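Local coordinates for hypothetical protein PA3352 (Pseudomonas aeruginosa, PDB 2FUP), which is a putative flagella synthesis protein of the FlgN family, probably acting as a chaperone for flagellar export substrates, at residues P6-L11 with E76-Y81. Numbering follows the deposited sequence.
Sequences PTLLDL and EGLARY
Methyl CD2 of Leu8 comes obliquely onto the Tyr81 ring, 3.5 Å from CE2 and 3.8 Å from CD2 of the tyrosine, so it leans on that C-C bond rather than on the middle of the ring. Leu91 of helix 88-114 and Ala69 from a loop also touch the tyrosine. The setting is the end of an all-helical bundle, where the short helix 75-82 packs against the first turn of helix 7-34.

The same Leu8 methyl also reaches Leu78, with CD2 lying 3.8 Å from CD1 of that residue. It therefore sits where two side chains one helical turn apart converge, a small apolar joint between segments 6-11 and 76-81, whose nearest CA atoms, those of Leu8 and Leu78, are still 10.1 Å apart. Tyr81 and Leu8 both hold CG anti to the backbone N (chi1 -176° and -169°), which extends each side chain across the gap, and the two run past each other in opposite directions. Leu8 and Leu78 are both buried: Arg62 of helix 39-68 and Leu91 also pack on Leu8, and a bound methylpentanediol, probably from the crystallisation liquor, lies about 4 Å from the side chain of Leu78.

Passing the leucine in this way, the tyrosine carries its phenol oxygen beyond the methyl, toward the start of helix 7-34. Here the backbone N-H of Leu8, in the first turn of its helix, is satisfied by a water: the water oxygen accepts from Leu8 N at 3.0 Å and is hydrogen-bonded, also at 3.0 Å, to Tyr81 OH.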
# COMPACT_ATOMS: atom_id res chain seq x y z
N PRO A 6 15.24 12.72 0.22
CA PRO A 6 14.44 11.87 -0.65
C PRO A 6 13.62 10.83 0.07
O PRO A 6 12.86 10.09 -0.61
CB PRO A 6 15.52 11.21 -1.49
CG PRO A 6 16.71 11.19 -0.60
CD PRO A 6 16.67 12.45 0.08
N THR A 7 13.72 10.77 1.41
CA THR A 7 13.14 9.57 2.07
C THR A 7 11.66 9.36 1.87
O THR A 7 11.21 8.29 1.55
CB THR A 7 13.45 9.59 3.54
OG1 THR A 7 14.84 9.82 3.71
CG2 THR A 7 13.07 8.31 4.22
N LEU A 8 10.86 10.40 2.07
CA LEU A 8 9.43 10.23 1.97
C LEU A 8 9.01 9.84 0.57
O LEU A 8 8.16 8.92 0.38
CB LEU A 8 8.64 11.46 2.42
CG LEU A 8 7.15 11.32 2.61
CD1 LEU A 8 6.83 10.27 3.63
CD2 LEU A 8 6.50 12.59 3.06
N LEU A 9 9.58 10.52 -0.43
CA LEU A 9 9.23 10.19 -1.78
C LEU A 9 9.66 8.77 -2.13
O LEU A 9 8.93 8.06 -2.82
CB LEU A 9 9.81 11.22 -2.74
CG LEU A 9 9.40 11.07 -4.22
CD1 LEU A 9 7.90 11.19 -4.44
CD2 LEU A 9 10.11 12.21 -5.02
N ASP A 10 10.79 8.32 -1.61
CA ASP A 10 11.26 6.94 -1.86
C ASP A 10 10.29 5.97 -1.26
O ASP A 10 9.97 4.94 -1.87
CB ASP A 10 12.65 6.75 -1.28
CG ASP A 10 13.24 5.44 -1.66
OD1 ASP A 10 13.48 5.20 -2.84
OD2 ASP A 10 13.58 4.67 -0.73
N LEU A 11 9.78 6.27 -0.07
CA LEU A 11 8.81 5.35 0.56
C LEU A 11 7.54 5.25 -0.25
O LEU A 11 6.96 4.18 -0.40
CB LEU A 11 8.50 5.83 1.97
CG LEU A 11 9.64 5.68 2.97
CD1 LEU A 11 9.41 6.49 4.21
CD2 LEU A 11 9.87 4.27 3.35
N GLU A 76 -4.06 16.59 4.09
CA GLU A 76 -3.77 17.94 4.43
C GLU A 76 -2.39 18.10 5.10
O GLU A 76 -1.71 19.08 4.85
CB GLU A 76 -4.81 18.51 5.40
CG GLU A 76 -6.14 18.78 4.74
CD GLU A 76 -6.13 19.96 3.81
OE1 GLU A 76 -5.77 21.06 4.22
OE2 GLU A 76 -6.49 19.78 2.63
N GLY A 77 -2.01 17.15 5.96
CA GLY A 77 -0.69 17.14 6.57
C GLY A 77 0.40 16.94 5.54
O GLY A 77 1.43 17.66 5.53
N LEU A 78 0.19 15.97 4.65
CA LEU A 78 1.17 15.77 3.55
C LEU A 78 1.30 17.05 2.76
O LEU A 78 2.42 17.40 2.36
CB LEU A 78 0.72 14.62 2.64
CG LEU A 78 1.63 14.23 1.52
CD1 LEU A 78 3.06 13.84 2.04
CD2 LEU A 78 1.05 13.11 0.70
N ALA A 79 0.17 17.68 2.43
CA ALA A 79 0.25 18.93 1.67
C ALA A 79 1.00 20.02 2.36
O ALA A 79 1.77 20.82 1.75
CB ALA A 79 -1.13 19.39 1.29
N ARG A 80 0.86 20.12 3.67
CA ARG A 80 1.65 21.06 4.45
C ARG A 80 3.14 20.75 4.42
O ARG A 80 3.99 21.61 4.26
CB ARG A 80 1.16 21.12 5.90
CG ARG A 80 1.99 22.07 6.79
CD ARG A 80 1.86 23.52 6.36
NE ARG A 80 3.00 24.32 6.80
CZ ARG A 80 4.08 24.58 6.06
NH1 ARG A 80 4.20 24.14 4.81
NH2 ARG A 80 5.06 25.32 6.57
N TYR A 81 3.44 19.47 4.58
CA TYR A 81 4.83 19.02 4.46
C TYR A 81 5.42 19.38 3.09
O TYR A 81 6.58 19.78 3.00
CB TYR A 81 4.87 17.51 4.66
CG TYR A 81 6.23 16.88 4.66
CD1 TYR A 81 6.95 16.76 5.81
CD2 TYR A 81 6.76 16.37 3.49
CE1 TYR A 81 8.19 16.16 5.80
CE2 TYR A 81 8.00 15.78 3.44
CZ TYR A 81 8.71 15.67 4.61
OH TYR A 81 9.96 15.05 4.63
O HOH W 1 11.66 13.10 3.13